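Local coordinates for DisA protein (Sorangium cellulosum, PDB 6CCA) that acts as a carbon methyltransferase of the disorazol polyketide assembly line, probably using S-adenosylmethionine to build gem-dimethyl groups on tethered intermediates, at residues D59-C71 with R130-M142. Residues are numbered along the deposited sequence; the frame is centred on the assembly and turned at random.
Sequences DALERFSEDLLLC and RVTPKKHEVERRM
The ammonium of K134 is held by two groups while its aliphatic chain packs across the contact against L70: NZ donates to E137 OE1 over 2.9 Å, meeting the syn lone pair, and also bonds the hydroxyl of Y117. That hydroxyl is shared with D67 OD1, which stands 4.4 Å from K134 NZ, too far for a salt bridge, so the tyrosine ties lysine and aspartate together indirectly. The negative charges of D67 and E137 would probably favour the charged lysine. A bend at chi2 (-70°) turns the lysine chain, which crosses the leucine nearly at right angles, with L70 CD2 3.6 Å from K134 CG.

Such polar fastening beside an apolar seam is well illustrated by helices 55-75 and 135-146, which run roughly antiparallel, the axes of 59-71 and 135-142 making 144° and approaching to 9.4 Å. The pair belongs to a helical part of the methyltransferase, distinct from the mixed sheet with its parallel strands; helix 152-163 covers L68 and C71 as well. V138 wedges against the opposite helix, with CG1 at the backbone O of D67 and CG2 3.7 Å from C71 SG, while the same sulfur lies over K135 CA.

Farther along, F64, its CG anti to the backbone N (chi1 171°), presents its ring edge to V138 O, 3.6 Å from CE1, and lays CZ 3.8 Å from M142 CB. The methylene chain of R141 passes beside CD1 of that ring, and a water joins R141 NE (3.0 Å) to the carbonyl O of A60, while R141 NH1 bonds Q144.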
loop_
_atom_site.group_PDB
_atom_site.type_symbol
_atom_site.label_atom_id
_atom_site.label_comp_id
_atom_site.label_asym_id
_atom_site.label_seq_id
_atom_site.Cartn_x
_atom_site.Cartn_y
_atom_site.Cartn_z
ATOM N N ASP A 59 1.077 3.685 17.439
ATOM C CA ASP A 59 1.288 2.583 18.399
ATOM C C ASP A 59 0.019 2.221 19.100
ATOM O O ASP A 59 -0.320 1.016 19.219
ATOM C CB ASP A 59 2.402 2.906 19.453
ATOM C CG ASP A 59 3.818 2.946 18.866
ATOM O OD1 ASP A 59 4.047 2.513 17.729
ATOM O OD2 ASP A 59 4.677 3.556 19.541
ATOM N N ALA A 60 -0.761 3.222 19.495
ATOM C CA ALA A 60 -2.022 2.953 20.141
ATOM C C ALA A 60 -3.048 2.343 19.192
ATOM O O ALA A 60 -3.885 1.492 19.581
ATOM C CB ALA A 60 -2.610 4.231 20.756
ATOM N N LEU A 61 -2.991 2.747 17.926
ATOM C CA LEU A 61 -3.832 2.101 16.897
ATOM C C LEU A 61 -3.556 0.606 16.802
ATOM O O LEU A 61 -4.477 -0.185 16.636
ATOM C CB LEU A 61 -3.684 2.873 15.573
ATOM C CG LEU A 61 -4.479 2.344 14.398
ATOM C CD1 LEU A 61 -5.946 2.507 14.624
ATOM C CD2 LEU A 61 -4.095 3.042 13.149
ATOM N N GLU A 62 -2.308 0.213 16.927
ATOM C CA GLU A 62 -1.953 -1.195 16.865
ATOM C C GLU A 62 -2.547 -1.997 18.030
ATOM O O GLU A 62 -3.076 -3.050 17.851
ATOM C CB GLU A 62 -0.436 -1.391 16.861
ATOM C CG GLU A 62 0.181 -1.350 15.500
ATOM C CD GLU A 62 0.253 -2.736 14.845
ATOM O OE1 GLU A 62 1.146 -3.555 15.115
ATOM O OE2 GLU A 62 -0.602 -2.979 14.100
ATOM N N ARG A 63 -2.407 -1.467 19.225
ATOM C CA ARG A 63 -2.926 -2.114 20.406
ATOM C C ARG A 63 -4.461 -2.197 20.342
ATOM O O ARG A 63 -5.015 -3.189 20.606
ATOM C CB ARG A 63 -2.463 -1.410 21.672
ATOM C CG ARG A 63 -0.969 -1.509 21.982
ATOM C CD ARG A 63 -0.292 -2.839 21.611
ATOM N NE ARG A 63 0.668 -2.589 20.536
ATOM C CZ ARG A 63 1.085 -3.445 19.615
ATOM N NH1 ARG A 63 0.728 -4.695 19.575
ATOM N NH2 ARG A 63 1.883 -2.988 18.690
ATOM N N PHE A 64 -5.088 -1.122 19.955
ATOM C CA PHE A 64 -6.513 -1.114 19.741
ATOM C C PHE A 64 -6.961 -2.219 18.771
ATOM O O PHE A 64 -7.925 -2.882 19.005
ATOM C CB PHE A 64 -6.930 0.269 19.279
ATOM C CG PHE A 64 -8.354 0.374 18.824
ATOM C CD1 PHE A 64 -9.384 0.326 19.722
ATOM C CD2 PHE A 64 -8.649 0.585 17.510
ATOM C CE1 PHE A 64 -10.669 0.432 19.314
ATOM C CE2 PHE A 64 -9.948 0.709 17.090
ATOM C CZ PHE A 64 -10.959 0.642 18.006
ATOM N N SER A 65 -6.224 -2.389 17.682
ATOM C CA SER A 65 -6.577 -3.408 16.714
ATOM C C SER A 65 -6.590 -4.794 17.365
ATOM O O SER A 65 -7.435 -5.602 17.069
ATOM C CB SER A 65 -5.603 -3.364 15.523
ATOM O OG SER A 65 -5.676 -2.107 14.859
ATOM N N GLU A 66 -5.630 -5.065 18.239
ATOM C CA GLU A 66 -5.574 -6.324 18.956
ATOM C C GLU A 66 -6.833 -6.567 19.805
ATOM O O GLU A 66 -7.421 -7.646 19.755
ATOM C CB GLU A 66 -4.346 -6.319 19.872
ATOM C CG GLU A 66 -3.058 -6.386 19.094
ATOM C CD GLU A 66 -1.831 -6.092 19.945
ATOM O OE1 GLU A 66 -1.934 -5.631 21.087
ATOM O OE2 GLU A 66 -0.762 -6.370 19.422
ATOM N N ASP A 67 -7.181 -5.553 20.600
ATOM C CA ASP A 67 -8.342 -5.588 21.456
ATOM C C ASP A 67 -9.670 -5.702 20.701
ATOM O O ASP A 67 -10.539 -6.484 21.027
ATOM C CB ASP A 67 -8.344 -4.353 22.297
ATOM C CG ASP A 67 -7.124 -4.300 23.284
ATOM O OD1 ASP A 67 -6.330 -5.271 23.385
ATOM O OD2 ASP A 67 -6.900 -3.228 23.814
ATOM N N LEU A 68 -9.764 -4.955 19.603
ATOM C CA LEU A 68 -10.914 -5.002 18.706
ATOM C C LEU A 68 -11.077 -6.395 18.149
ATOM O O LEU A 68 -12.203 -6.882 18.020
ATOM C CB LEU A 68 -10.670 -3.966 17.551
ATOM C CG LEU A 68 -11.902 -3.645 16.691
ATOM C CD1 LEU A 68 -13.113 -3.074 17.462
ATOM C CD2 LEU A 68 -11.409 -2.712 15.568
ATOM N N LEU A 69 -9.957 -7.003 17.728
ATOM C CA LEU A 69 -9.989 -8.335 17.215
ATOM C C LEU A 69 -10.508 -9.334 18.271
ATOM O O LEU A 69 -11.325 -10.188 17.959
ATOM C CB LEU A 69 -8.605 -8.739 16.705
ATOM C CG LEU A 69 -8.514 -10.147 16.178
ATOM C CD1 LEU A 69 -9.487 -10.454 15.069
ATOM C CD2 LEU A 69 -7.078 -10.437 15.700
ATOM N N LEU A 70 -10.025 -9.244 19.483
ATOM C CA LEU A 70 -10.564 -10.123 20.530
ATOM C C LEU A 70 -12.098 -9.949 20.636
ATOM O O LEU A 70 -12.868 -10.952 20.683
ATOM C CB LEU A 70 -9.923 -9.854 21.846
ATOM C CG LEU A 70 -10.398 -10.742 23.025
ATOM C CD1 LEU A 70 -10.331 -12.238 22.755
ATOM C CD2 LEU A 70 -9.615 -10.386 24.314
ATOM N N CYS A 71 -12.534 -8.690 20.625
ATOM C CA CYS A 71 -13.958 -8.353 20.640
ATOM C C CYS A 71 -14.706 -8.980 19.474
ATOM O O CYS A 71 -15.800 -9.537 19.691
ATOM C CB CYS A 71 -14.175 -6.854 20.739
ATOM S SG CYS A 71 -15.867 -6.437 21.267
ATOM N N ARG A 130 -5.358 -12.721 30.363
ATOM C CA ARG A 130 -5.614 -11.382 29.852
ATOM C C ARG A 130 -6.980 -11.288 29.178
ATOM O O ARG A 130 -7.493 -10.190 28.958
ATOM C CB ARG A 130 -4.516 -10.965 28.872
ATOM C CG ARG A 130 -3.610 -9.859 29.387
ATOM C CD ARG A 130 -2.811 -9.227 28.259
ATOM N NE ARG A 130 -3.188 -7.835 28.034
ATOM C CZ ARG A 130 -3.125 -7.225 26.854
ATOM N NH1 ARG A 130 -2.701 -7.886 25.786
ATOM N NH2 ARG A 130 -3.488 -5.954 26.743
ATOM N N VAL A 131 -7.569 -12.435 28.849
ATOM C CA VAL A 131 -8.868 -12.439 28.192
ATOM C C VAL A 131 -9.983 -11.997 29.201
ATOM O O VAL A 131 -10.176 -12.650 30.234
ATOM C CB VAL A 131 -9.151 -13.797 27.559
ATOM C CG1 VAL A 131 -10.555 -13.914 27.040
ATOM C CG2 VAL A 131 -8.195 -14.072 26.418
ATOM N N THR A 132 -10.609 -10.847 28.945
ATOM C CA THR A 132 -11.815 -10.386 29.663
ATOM C C THR A 132 -12.877 -9.934 28.606
ATOM O O THR A 132 -12.561 -9.953 27.407
ATOM C CB THR A 132 -11.482 -9.218 30.578
ATOM O OG1 THR A 132 -11.137 -8.074 29.794
ATOM C CG2 THR A 132 -10.293 -9.549 31.530
ATOM N N PRO A 133 -14.094 -9.555 29.042
ATOM C CA PRO A 133 -15.106 -9.069 28.084
ATOM C C PRO A 133 -14.667 -7.712 27.532
ATOM O O PRO A 133 -14.429 -6.773 28.269
ATOM C CB PRO A 133 -16.414 -8.984 28.929
ATOM C CG PRO A 133 -16.121 -9.940 30.113
ATOM C CD PRO A 133 -14.684 -9.569 30.410
ATOM N N LYS A 134 -14.459 -7.664 26.218
ATOM C CA LYS A 134 -13.906 -6.468 25.600
ATOM C C LYS A 134 -14.948 -5.464 25.060
ATOM O O LYS A 134 -14.599 -4.306 24.802
ATOM C CB LYS A 134 -12.959 -6.874 24.444
ATOM C CG LYS A 134 -11.711 -7.550 24.959
ATOM C CD LYS A 134 -10.870 -6.510 25.665
ATOM C CE LYS A 134 -9.703 -7.077 26.416
ATOM N NZ LYS A 134 -8.780 -5.989 26.924
ATOM N N LYS A 135 -16.192 -5.888 24.941
ATOM C CA LYS A 135 -17.278 -5.074 24.262
ATOM C C LYS A 135 -17.269 -3.586 24.634
ATOM O O LYS A 135 -17.139 -2.683 23.767
ATOM C CB LYS A 135 -18.661 -5.688 24.601
ATOM C CG LYS A 135 -19.875 -5.091 23.868
ATOM C CD LYS A 135 -20.125 -5.771 22.526
ATOM C CE LYS A 135 -21.145 -5.023 21.686
ATOM N NZ LYS A 135 -21.204 -5.522 20.281
ATOM N N HIS A 136 -17.375 -3.293 25.930
ATOM C CA HIS A 136 -17.492 -1.920 26.356
ATOM C C HIS A 136 -16.168 -1.185 26.276
ATOM O O HIS A 136 -16.124 -0.015 25.864
ATOM C CB HIS A 136 -18.163 -1.842 27.763
ATOM C CG HIS A 136 -19.558 -2.438 27.763
ATOM N ND1 HIS A 136 -19.900 -3.552 28.509
ATOM C CD2 HIS A 136 -20.664 -2.132 27.029
ATOM C CE1 HIS A 136 -21.152 -3.891 28.257
ATOM N NE2 HIS A 136 -21.643 -3.042 27.367
ATOM N N GLU A 137 -15.109 -1.844 26.683
ATOM C CA GLU A 137 -13.772 -1.278 26.665
ATOM C C GLU A 137 -13.394 -0.759 25.269
ATOM O O GLU A 137 -12.881 0.360 25.121
ATOM C CB GLU A 137 -12.729 -2.329 27.011
ATOM C CG GLU A 137 -12.207 -2.372 28.427
ATOM C CD GLU A 137 -11.347 -3.645 28.610
ATOM O OE1 GLU A 137 -10.352 -3.800 27.856
ATOM O OE2 GLU A 137 -11.717 -4.525 29.427
ATOM N N VAL A 138 -13.571 -1.611 24.298
ATOM C CA VAL A 138 -13.178 -1.238 22.899
ATOM C C VAL A 138 -13.985 -0.110 22.337
ATOM O O VAL A 138 -13.438 0.752 21.651
ATOM C CB VAL A 138 -13.072 -2.425 21.880
ATOM C CG1 VAL A 138 -12.085 -3.446 22.399
ATOM C CG2 VAL A 138 -14.436 -3.027 21.499
ATOM N N GLU A 139 -15.287 -0.030 22.630
ATOM C CA GLU A 139 -16.076 1.120 22.160
ATOM C C GLU A 139 -15.648 2.448 22.757
ATOM O O GLU A 139 -15.492 3.425 22.012
ATOM C CB GLU A 139 -17.600 0.834 22.347
ATOM C CG GLU A 139 -18.457 1.789 21.501
ATOM C CD GLU A 139 -18.730 3.111 22.205
ATOM O OE1 GLU A 139 -18.418 3.171 23.433
ATOM O OE2 GLU A 139 -19.240 4.079 21.542
ATOM N N ARG A 140 -15.285 2.438 24.068
ATOM C CA ARG A 140 -14.734 3.626 24.734
ATOM C C ARG A 140 -13.411 3.973 24.116
ATOM O O ARG A 140 -13.116 5.137 23.827
ATOM C CB ARG A 140 -14.576 3.463 26.277
ATOM C CG ARG A 140 -15.904 3.452 27.056
ATOM C CD ARG A 140 -15.805 3.348 28.629
ATOM N NE ARG A 140 -15.438 1.979 29.116
ATOM C CZ ARG A 140 -16.270 1.009 29.540
ATOM N NH1 ARG A 140 -17.593 1.186 29.608
ATOM N NH2 ARG A 140 -15.760 -0.160 29.896
ATOM N N ARG A 141 -12.565 2.975 23.906
ATOM C CA ARG A 141 -11.201 3.241 23.321
ATOM C C ARG A 141 -11.263 3.795 21.943
ATOM O O ARG A 141 -10.516 4.704 21.617
ATOM C CB ARG A 141 -10.338 1.970 23.342
ATOM C CG ARG A 141 -8.861 2.156 22.998
ATOM C CD ARG A 141 -8.281 3.250 23.844
ATOM N NE ARG A 141 -6.835 3.332 23.638
ATOM C CZ ARG A 141 -6.103 4.356 24.094
ATOM N NH1 ARG A 141 -6.717 5.398 24.681
ATOM N NH2 ARG A 141 -4.786 4.373 23.885
ATOM N N MET A 142 -12.183 3.290 21.141
ATOM C CA MET A 142 -12.463 3.807 19.815
ATOM C C MET A 142 -12.755 5.302 19.877
ATOM O O MET A 142 -12.218 6.090 19.097
ATOM C CB MET A 142 -13.668 3.062 19.198
ATOM C CG MET A 142 -14.014 3.531 17.787
ATOM S SD MET A 142 -15.009 5.015 17.665
ATOM C CE MET A 142 -16.614 4.430 18.311
HETATM O O HOH W 1 -4.920 1.523 22.240
#